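Local coordinates for protein bifunctional autolysin (Staphylococcus aureus subsp. aureus Mu50, PDB 6FXO) that probably cleaves the glycan strands of cell-wall peptidoglycan as a family 73 N-acetylglucosaminidase, forming part of a bifunctional autolysin, at residues Val30-Gly35 with Asp39-Asp44; Gln19-Leu24 with Lys197-Pro202; Gln80-Lys85 with Tyr108-Ala113. All blocks are in the same frame, centred on the assembly; numbering follows the deposited sequence.

Contact 1. Residues Val30-Gly35 with Asp39-Asp44; sequences VQRVPG and DANFND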
loop_
_atom_site.group_PDB
_atom_site.type_symbol
_atom_site.label_atom_id
_atom_site.label_comp_id
_atom_site.label_asym_id
_atom_site.label_seq_id
_atom_site.Cartn_x
_atom_site.Cartn_y
_atom_site.Cartn_z
ATOM N N VAL A 30 4.943 18.921 5.596
ATOM C CA VAL A 30 6.234 18.669 4.992
ATOM C C VAL A 30 7.256 18.463 6.097
ATOM O O VAL A 30 7.556 19.367 6.870
ATOM C CB VAL A 30 6.655 19.764 3.972
ATOM C CG1 VAL A 30 6.737 21.137 4.627
ATOM C CG2 VAL A 30 7.977 19.396 3.308
ATOM N N GLN A 31 7.754 17.227 6.174
ATOM C CA GLN A 31 8.745 16.755 7.127
ATOM C C GLN A 31 10.084 17.197 6.605
ATOM O O GLN A 31 10.789 16.362 6.035
ATOM C CB GLN A 31 8.775 15.217 7.156
ATOM C CG GLN A 31 7.868 14.503 8.127
ATOM C CD GLN A 31 8.303 13.065 8.331
ATOM O OE1 GLN A 31 8.949 12.731 9.329
ATOM N NE2 GLN A 31 7.995 12.171 7.380
ATOM N N ARG A 32 10.440 18.487 6.756
ATOM C CA ARG A 32 11.735 18.928 6.285
ATOM C C ARG A 32 12.843 18.190 7.009
ATOM O O ARG A 32 13.951 18.057 6.509
ATOM C CB ARG A 32 11.826 20.506 6.374
ATOM C CG ARG A 32 10.451 21.266 6.377
ATOM C CD ARG A 32 10.254 22.463 5.386
ATOM N NE ARG A 32 10.133 21.998 3.999
ATOM C CZ ARG A 32 9.943 22.699 2.924
ATOM N NH1 ARG A 32 9.821 24.027 3.004
ATOM N NH2 ARG A 32 9.889 22.081 1.734
ATOM N N VAL A 33 12.534 17.735 8.222
ATOM C CA VAL A 33 13.431 16.987 9.076
ATOM C C VAL A 33 12.474 15.914 9.615
ATOM O O VAL A 33 11.282 16.192 9.752
ATOM C CB VAL A 33 14.032 17.895 10.178
ATOM C CG1 VAL A 33 12.936 18.520 11.030
ATOM C CG2 VAL A 33 15.022 17.119 11.039
ATOM N N PRO A 34 12.936 14.700 9.890
ATOM C CA PRO A 34 11.975 13.715 10.406
ATOM C C PRO A 34 11.337 14.021 11.749
ATOM O O PRO A 34 12.009 14.619 12.584
ATOM C CB PRO A 34 12.781 12.414 10.428
ATOM C CG PRO A 34 13.810 12.602 9.348
ATOM C CD PRO A 34 14.175 14.060 9.407
ATOM N N GLY A 35 10.070 13.622 11.976
ATOM C CA GLY A 35 9.439 13.896 13.261
ATOM C C GLY A 35 8.810 15.254 13.459
ATOM O O GLY A 35 8.368 15.582 14.561
ATOM N N ASP A 39 3.395 23.305 7.193
ATOM C CA ASP A 39 2.641 23.307 5.956
ATOM C C ASP A 39 3.466 23.559 4.715
ATOM O O ASP A 39 4.321 24.436 4.710
ATOM C CB ASP A 39 1.441 24.268 6.018
ATOM C CG ASP A 39 1.211 24.958 7.350
ATOM O OD1 ASP A 39 0.591 24.339 8.241
ATOM O OD2 ASP A 39 1.619 26.130 7.485
ATOM N N ALA A 40 3.184 22.791 3.656
ATOM C CA ALA A 40 3.889 22.921 2.386
ATOM C C ALA A 40 3.439 24.129 1.552
ATOM O O ALA A 40 2.307 24.534 1.693
ATOM C CB ALA A 40 3.714 21.647 1.578
ATOM N N ASN A 41 4.326 24.686 0.712
ATOM C CA ASN A 41 4.018 25.846 -0.154
ATOM C C ASN A 41 3.511 25.379 -1.524
ATOM O O ASN A 41 3.412 24.174 -1.743
ATOM C CB ASN A 41 5.157 26.860 -0.290
ATOM C CG ASN A 41 6.521 26.280 -0.288
ATOM O OD1 ASN A 41 7.016 25.888 -1.348
ATOM N ND2 ASN A 41 7.190 26.216 0.853
ATOM N N PHE A 42 3.160 26.304 -2.436
ATOM C CA PHE A 42 2.673 25.876 -3.727
ATOM C C PHE A 42 3.700 25.051 -4.457
ATOM O O PHE A 42 3.346 24.051 -5.080
ATOM C CB PHE A 42 2.291 27.116 -4.533
ATOM C CG PHE A 42 1.661 26.870 -5.875
ATOM C CD1 PHE A 42 2.401 26.967 -7.033
ATOM C CD2 PHE A 42 0.312 26.579 -5.979
ATOM C CE1 PHE A 42 1.811 26.780 -8.273
ATOM C CE2 PHE A 42 -0.277 26.392 -7.220
ATOM C CZ PHE A 42 0.475 26.495 -8.358
ATOM N N ASN A 43 4.978 25.437 -4.369
ATOM C CA ASN A 43 5.971 24.640 -5.072
ATOM C C ASN A 43 6.173 23.224 -4.511
ATOM O O ASN A 43 6.463 22.292 -5.256
ATOM C CB ASN A 43 7.295 25.409 -5.168
ATOM C CG ASN A 43 7.402 26.265 -6.415
ATOM O OD1 ASN A 43 6.778 27.329 -6.487
ATOM N ND2 ASN A 43 8.196 25.905 -7.432
ATOM N N ASP A 44 5.992 23.080 -3.196
ATOM C CA ASP A 44 6.136 21.830 -2.463
ATOM C C ASP A 44 5.116 20.771 -2.878
ATOM O O ASP A 44 5.418 19.578 -2.907
ATOM C CB ASP A 44 5.997 22.155 -0.971
ATOM C CG ASP A 44 7.299 22.447 -0.256
ATOM O OD1 ASP A 44 8.025 23.369 -0.693
ATOM O OD2 ASP A 44 7.547 21.830 0.793
#
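The guanidinium of Arg-32 meets the carboxylate of Asp-44 at a slant, with the two planes 62° apart. The side chain of Asn-41 also lies near the guanidinium. The setting is a helix start: Asn-41 is the N-cap of helix 42-49, and an irregular loop that follows helix 14-22 folds back against its first turn. A salt bridge joins NH2 of Arg-32 to OD2 of Asp-44 at 2.5 Å. This length is short, and its exact value is doubtful. The other nitrogens of Arg-32 stay farther from OD2 of Asp-44, NE at 4.1 Å and NH1 at 3.9 Å, so NH2 alone makes the pairing. The two side chains reach toward each other from facing sides. Arg-32 gets there because its chain bends at chi2 and again at chi3 (72°). The negative charge in the first turn of a helix may also be eased by the helix end.

Beside the bridge, Val-30 supplies the apolar part. It lies across the Asp-44 side chain, with its CG2 3.5 Å from OD2 of Asp-44. Its CB packs 4.2 Å from CB of Ala-40, while CG1 reaches the backbone of Asp-39 and Ala-40. Val-30 is buried, whereas Arg-32 is exposed at the surface. Ala-40 also touches Val-214 and shares a backbone hydrogen bond with Pro-28.

The loop has its own internal ties. Gln-31 is the centre of an inverse gamma turn, closed by a weak bond from Arg-32 N to Val-30 O. The side chain of Gln-31 also touches Trp-37. Its OE1 accepts a hydrogen bond from Gly-35 N at 3.0 Å, with the donor in the carbonyl plane and an angle of 156° at the hydrogen.

Contact 2. Residues Gln19-Leu24 with Lys197-Pro202; sequences QIQAGL and KMRWNP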
loop_
_atom_site.group_PDB
_atom_site.type_symbol
_atom_site.label_atom_id
_atom_site.label_comp_id
_atom_site.label_asym_id
_atom_site.label_seq_id
_atom_site.Cartn_x
_atom_site.Cartn_y
_atom_site.Cartn_z
ATOM N N GLN A 19 -2.867 24.064 -6.540
ATOM C CA GLN A 19 -3.431 25.134 -5.770
ATOM C C GLN A 19 -4.661 24.564 -5.089
ATOM O O GLN A 19 -4.970 24.973 -3.972
ATOM C CB GLN A 19 -3.781 26.341 -6.696
ATOM C CG GLN A 19 -3.863 27.773 -6.083
ATOM C CD GLN A 19 -2.557 28.546 -5.851
ATOM O OE1 GLN A 19 -2.092 28.679 -4.718
ATOM N NE2 GLN A 19 -1.920 29.041 -6.923
ATOM N N ILE A 20 -5.363 23.585 -5.754
ATOM C CA ILE A 20 -6.538 23.029 -5.089
ATOM C C ILE A 20 -6.145 22.338 -3.769
ATOM O O ILE A 20 -6.908 22.389 -2.800
ATOM C CB ILE A 20 -7.294 22.051 -6.036
ATOM C CG1 ILE A 20 -7.835 22.797 -7.266
ATOM C CG2 ILE A 20 -8.425 21.352 -5.289
ATOM C CD1 ILE A 20 -8.330 21.879 -8.380
ATOM N N GLN A 21 -4.952 21.696 -3.734
ATOM C CA GLN A 21 -4.510 21.035 -2.496
ATOM C C GLN A 21 -4.264 21.990 -1.375
ATOM O O GLN A 21 -4.481 21.698 -0.200
ATOM C CB GLN A 21 -3.210 20.236 -2.740
ATOM C CG GLN A 21 -3.131 18.835 -2.120
ATOM C CD GLN A 21 -4.065 17.875 -2.816
ATOM O OE1 GLN A 21 -4.770 17.084 -2.201
ATOM N NE2 GLN A 21 -4.151 18.068 -4.130
ATOM N N ALA A 22 -3.752 23.133 -1.751
ATOM C CA ALA A 22 -3.461 24.198 -0.811
ATOM C C ALA A 22 -4.739 24.742 -0.134
ATOM O O ALA A 22 -4.623 25.198 1.009
ATOM C CB ALA A 22 -2.710 25.324 -1.510
ATOM N N GLY A 23 -5.952 24.697 -0.817
ATOM C CA GLY A 23 -7.149 25.204 -0.176
ATOM C C GLY A 23 -7.849 24.217 0.733
ATOM O O GLY A 23 -8.864 24.563 1.334
ATOM N N LEU A 24 -7.317 22.982 0.851
ATOM C CA LEU A 24 -7.984 22.016 1.714
ATOM C C LEU A 24 -7.966 22.373 3.179
ATOM O O LEU A 24 -6.959 22.872 3.683
ATOM C CB LEU A 24 -7.412 20.610 1.514
ATOM C CG LEU A 24 -7.153 20.214 0.071
ATOM C CD1 LEU A 24 -6.680 18.783 0.022
ATOM C CD2 LEU A 24 -8.408 20.386 -0.764
ATOM N N LYS A 197 -3.455 7.982 -6.456
ATOM C CA LYS A 197 -4.860 8.230 -6.312
ATOM C C LYS A 197 -5.187 8.264 -4.827
ATOM O O LYS A 197 -6.064 9.042 -4.420
ATOM C CB LYS A 197 -5.709 7.176 -7.048
ATOM C CG LYS A 197 -5.707 7.312 -8.610
ATOM C CD LYS A 197 -6.210 5.979 -9.264
ATOM C CE LYS A 197 -6.582 5.940 -10.763
ATOM N NZ LYS A 197 -6.840 4.538 -11.323
ATOM N N MET A 198 -4.470 7.451 -4.022
ATOM C CA MET A 198 -4.774 7.470 -2.578
ATOM C C MET A 198 -4.393 8.775 -1.900
ATOM O O MET A 198 -5.041 9.139 -0.926
ATOM C CB MET A 198 -4.178 6.292 -1.791
ATOM C CG MET A 198 -4.456 4.975 -2.382
ATOM S SD MET A 198 -3.588 3.681 -1.502
ATOM C CE MET A 198 -4.187 2.276 -2.341
ATOM N N ARG A 199 -3.380 9.446 -2.439
ATOM C CA ARG A 199 -2.911 10.690 -1.909
ATOM C C ARG A 199 -3.606 11.931 -2.427
ATOM O O ARG A 199 -4.071 12.713 -1.601
ATOM C CB ARG A 199 -1.373 10.885 -2.101
ATOM C CG ARG A 199 -0.803 12.262 -1.542
ATOM C CD ARG A 199 -1.068 12.442 -0.001
ATOM N NE ARG A 199 -0.649 13.742 0.494
ATOM C CZ ARG A 199 -1.216 14.899 0.206
ATOM N NH1 ARG A 199 -2.285 14.938 -0.600
ATOM N NH2 ARG A 199 -0.716 16.021 0.697
ATOM N N TRP A 200 -3.617 12.107 -3.779
ATOM C CA TRP A 200 -4.221 13.215 -4.493
ATOM C C TRP A 200 -5.650 13.021 -5.034
ATOM O O TRP A 200 -6.314 14.008 -5.356
ATOM C CB TRP A 200 -3.236 13.577 -5.601
ATOM C CG TRP A 200 -1.820 13.539 -5.092
ATOM C CD1 TRP A 200 -0.900 12.559 -5.289
ATOM C CD2 TRP A 200 -1.201 14.506 -4.240
ATOM N NE1 TRP A 200 0.261 12.858 -4.603
ATOM C CE2 TRP A 200 0.104 14.047 -3.960
ATOM C CE3 TRP A 200 -1.621 15.716 -3.687
ATOM C CZ2 TRP A 200 0.991 14.755 -3.148
ATOM C CZ3 TRP A 200 -0.741 16.419 -2.883
ATOM C CH2 TRP A 200 0.547 15.939 -2.623
ATOM N N ASN A 201 -6.118 11.756 -5.133
ATOM C CA ASN A 201 -7.448 11.466 -5.634
ATOM C C ASN A 201 -7.765 12.224 -6.921
ATOM O O ASN A 201 -8.649 13.055 -6.860
ATOM C CB ASN A 201 -8.495 11.855 -4.599
ATOM C CG ASN A 201 -9.822 11.181 -4.802
ATOM O OD1 ASN A 201 -10.418 11.267 -5.881
ATOM N ND2 ASN A 201 -10.400 10.569 -3.792
ATOM N N PRO A 202 -7.122 11.968 -8.080
ATOM C CA PRO A 202 -7.538 12.768 -9.232
ATOM C C PRO A 202 -9.084 12.719 -9.598
ATOM O O PRO A 202 -9.515 13.745 -10.115
ATOM C CB PRO A 202 -6.602 12.285 -10.348
ATOM C CG PRO A 202 -5.337 11.782 -9.586
ATOM C CD PRO A 202 -5.869 11.211 -8.315
#
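Van der Waals contact between Gln-21 and Trp-200 carries most of this meeting of two helix ends, 14-22 and 195-200. The second helix lies within the glucosaminidase family region, of the lysozyme clan. The Gln-21 amide stands almost upright to the indole, with planes 89° apart, and touches it at the edge. CD of Gln-21 is 3.4 Å from CE3 of Trp-200. CG of Gln-21 is 3.5 Å from CZ3 of Trp-200 and lies in the ring plane. A bend at chi2 (70°) brings the amide up to this edge, with its plane across that of the ring. Val-45 and Met-49 of helix 42-49 also touch Gln-21, and Met-49 touches Trp-200 as well.

Polar contact across the pair is looser. OE1 of Gln-21 lies at the edge of the Arg-199 guanidinium, 3.7 Å from NH1. The hydrogen bond of OE1 goes instead to NE2 of Gln-209. Arg-199 is held by backbone carbonyls: NE bonds to O of Asp-213, and NH2 bonds weakly to O of Thr-212.

Face contact occurs between the neighbours Arg-199 and Trp-200. CH2 of Trp-200 sits 3.4 Å above the guanidinium plane, over its centre. Arg-199 has its CG anti to the backbone N (chi1 179°), and that CG covers the indole near its rim.

Backbone bonds complete the account. Asn-201 leaves helix 195-200 with positive phi, and its N still bonds weakly to O of Lys-197. Past helix 14-22, Leu-24 N bonds back to Gln-21 O at 3.3 Å.

Contact 3. Residues Gln80-Lys85 with Tyr108-Ala113; sequences QFLKGK and YLISHA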
loop_
_atom_site.group_PDB
_atom_site.type_symbol
_atom_site.label_atom_id
_atom_site.label_comp_id
_atom_site.label_asym_id
_atom_site.label_seq_id
_atom_site.Cartn_x
_atom_site.Cartn_y
_atom_site.Cartn_z
ATOM N N GLN A 80 11.140 -17.311 -1.348
ATOM C CA GLN A 80 12.550 -17.004 -1.196
ATOM C C GLN A 80 12.699 -15.679 -0.447
ATOM O O GLN A 80 13.695 -15.475 0.240
ATOM C CB GLN A 80 13.280 -16.973 -2.548
ATOM C CG GLN A 80 14.442 -17.962 -2.611
ATOM N N PHE A 81 11.697 -14.784 -0.578
ATOM C CA PHE A 81 11.737 -13.495 0.093
ATOM C C PHE A 81 11.222 -13.503 1.550
ATOM O O PHE A 81 11.789 -12.803 2.383
ATOM C CB PHE A 81 11.001 -12.428 -0.753
ATOM C CG PHE A 81 10.597 -11.148 -0.050
ATOM C CD1 PHE A 81 11.538 -10.170 0.249
ATOM C CD2 PHE A 81 9.282 -10.917 0.300
ATOM C CE1 PHE A 81 11.163 -9.000 0.884
ATOM C CE2 PHE A 81 8.912 -9.739 0.935
ATOM C CZ PHE A 81 9.855 -8.791 1.224
ATOM N N LEU A 82 10.174 -14.328 1.842
ATOM C CA LEU A 82 9.546 -14.486 3.114
ATOM C C LEU A 82 10.450 -15.326 3.988
ATOM O O LEU A 82 10.175 -15.457 5.176
ATOM C CB LEU A 82 8.151 -15.158 2.936
ATOM C CG LEU A 82 6.974 -14.287 2.380
ATOM C CD1 LEU A 82 5.692 -15.133 2.150
ATOM C CD2 LEU A 82 6.638 -13.103 3.357
ATOM N N LYS A 83 11.554 -15.877 3.419
ATOM C CA LYS A 83 12.386 -16.684 4.298
ATOM C C LYS A 83 12.977 -15.963 5.483
ATOM O O LYS A 83 13.492 -14.848 5.378
ATOM C CB LYS A 83 13.522 -17.348 3.509
ATOM C CG LYS A 83 13.186 -18.752 3.050
ATOM N N GLY A 84 12.868 -16.634 6.632
ATOM C CA GLY A 84 13.394 -16.098 7.876
ATOM C C GLY A 84 12.561 -14.986 8.462
ATOM O O GLY A 84 12.956 -14.375 9.452
ATOM N N LYS A 85 11.384 -14.747 7.892
ATOM C CA LYS A 85 10.580 -13.674 8.456
ATOM C C LYS A 85 9.666 -14.096 9.583
ATOM O O LYS A 85 8.464 -13.879 9.498
ATOM C CB LYS A 85 9.811 -12.962 7.322
ATOM C CG LYS A 85 10.415 -11.600 6.990
ATOM C CD LYS A 85 10.913 -11.450 5.535
ATOM C CE LYS A 85 11.599 -10.109 5.343
ATOM N NZ LYS A 85 12.126 -9.883 3.961
ATOM N N TYR A 108 1.383 -5.600 -2.357
ATOM C CA TYR A 108 0.662 -4.718 -1.499
ATOM C C TYR A 108 0.153 -5.464 -0.325
ATOM O O TYR A 108 0.085 -4.904 0.787
ATOM C CB TYR A 108 -0.492 -4.045 -2.250
ATOM C CG TYR A 108 -1.316 -3.063 -1.435
ATOM C CD1 TYR A 108 -0.884 -1.754 -1.237
ATOM C CD2 TYR A 108 -2.532 -3.433 -0.895
ATOM C CE1 TYR A 108 -1.646 -0.853 -0.528
ATOM C CE2 TYR A 108 -3.308 -2.528 -0.180
ATOM C CZ TYR A 108 -2.861 -1.236 0.002
ATOM O OH TYR A 108 -3.611 -0.321 0.711
ATOM N N LEU A 109 -0.207 -6.746 -0.567
ATOM C CA LEU A 109 -0.715 -7.534 0.541
ATOM C C LEU A 109 0.385 -7.970 1.506
ATOM O O LEU A 109 0.164 -7.926 2.716
ATOM C CB LEU A 109 -1.418 -8.764 0.004
ATOM C CG LEU A 109 -2.539 -9.356 0.795
ATOM C CD1 LEU A 109 -3.741 -8.443 0.731
ATOM C CD2 LEU A 109 -2.915 -10.714 0.142
ATOM N N ILE A 110 1.583 -8.409 0.951
ATOM C CA ILE A 110 2.604 -8.830 1.800
ATOM C C ILE A 110 3.223 -7.647 2.594
ATOM O O ILE A 110 3.384 -7.794 3.805
ATOM C CB ILE A 110 3.674 -9.465 0.894
ATOM C CG1 ILE A 110 3.196 -10.793 0.325
ATOM C CG2 ILE A 110 5.105 -9.587 1.610
ATOM C CD1 ILE A 110 4.212 -11.224 -0.765
ATOM N N SER A 111 3.518 -6.489 1.936
ATOM C CA SER A 111 4.096 -5.455 2.716
ATOM C C SER A 111 3.133 -5.100 3.808
ATOM O O SER A 111 3.573 -4.823 4.907
ATOM C CB SER A 111 4.496 -4.268 1.841
ATOM O OG SER A 111 3.377 -3.716 1.211
ATOM N N HIS A 112 1.849 -5.149 3.525
ATOM C CA HIS A 112 0.934 -4.821 4.591
ATOM C C HIS A 112 1.085 -5.895 5.696
ATOM O O HIS A 112 1.098 -5.527 6.839
ATOM C CB HIS A 112 -0.543 -4.791 4.195
ATOM C CG HIS A 112 -0.917 -3.447 3.699
ATOM N ND1 HIS A 112 -0.251 -2.892 2.666
ATOM C CD2 HIS A 112 -1.754 -2.510 4.197
ATOM C CE1 HIS A 112 -0.649 -1.626 2.517
ATOM N NE2 HIS A 112 -1.559 -1.371 3.431
ATOM N N ALA A 113 1.202 -7.225 5.334
ATOM C CA ALA A 113 1.348 -8.220 6.398
ATOM C C ALA A 113 2.662 -8.017 7.272
ATOM O O ALA A 113 2.656 -8.242 8.449
ATOM C CB ALA A 113 1.337 -9.612 5.843
#
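Ile-110 points its CG2 methyl at the rim of the Phe-81 ring. The methyl lies near the ring plane, 3.9 Å from CE2 of Phe-81, so the contact is made at the edge. The two side chains run antiparallel, alongside each other. In Ile-110 a chi1 of -71° sets CG1 beside the backbone N and CG2 anti to it, on the side facing Phe-81. Phe-81 has its CG anti to its own backbone N (chi1 163°), which extends the ring toward the other helix. Leu-82 comes to the same methyl from the next position in the chain. Its CD2 is 4.2 Å from CG2 of Ile-110, although its CB does not aim straight at the partner.

All three residues are buried. They join the end of helix 75-82 to helix 106-116, which lies within the glucosaminidase family region, of the lysozyme clan. Phe-95 of helix 92-102 touches both Leu-82 and Ile-110. Lys-230 and Ile-231 of helix 216-231 touch Phe-81.

After Leu-82 the chain turns away in a type II beta turn. Gly-84 takes the positive phi of this turn, and Lys-85 N closes it on Leu-82 O at 3.1 Å. The Lys-85 side chain turns back near its base, and its straight outer part runs over the helix end, where NZ makes a weak hydrogen bond of 3.3 Å to Phe-81 O.

On helix 106-116, one turn apart, the His-112 ring leans over the Tyr-108 face at a tilt. CE1 of His-112 is 3.2 Å above the Tyr-108 ring, displaced toward its rim. ND1 of His-112 gives a weak, bent hydrogen bond of 2.8 Å to Tyr-108 O.

Contacts 1 and 2 are neighbours, with centres 15 Å apart on the same side of the chain's centre. Helix 14-22 of contact 2 is followed in the chain by helix 42-49 of contact 1. They touch where CE2 of Phe-42 lies 3.1 Å from NE2 of Gln-19, an uncertain value because Gln-19 is poorly ordered. Contact 3 is on the other side of the centre from contact 2, 31 Å away between centres. Even so, CE of Met-198 lies 4.0 Å from OH of Tyr-108. Contacts 1 and 3 do not touch, and their nearest atoms are about 17 Å apart. Contacts 2 and 3 each bring an earlier helix (14-22, 75-82) against one in the glucosaminidase family region (195-200, 106-116).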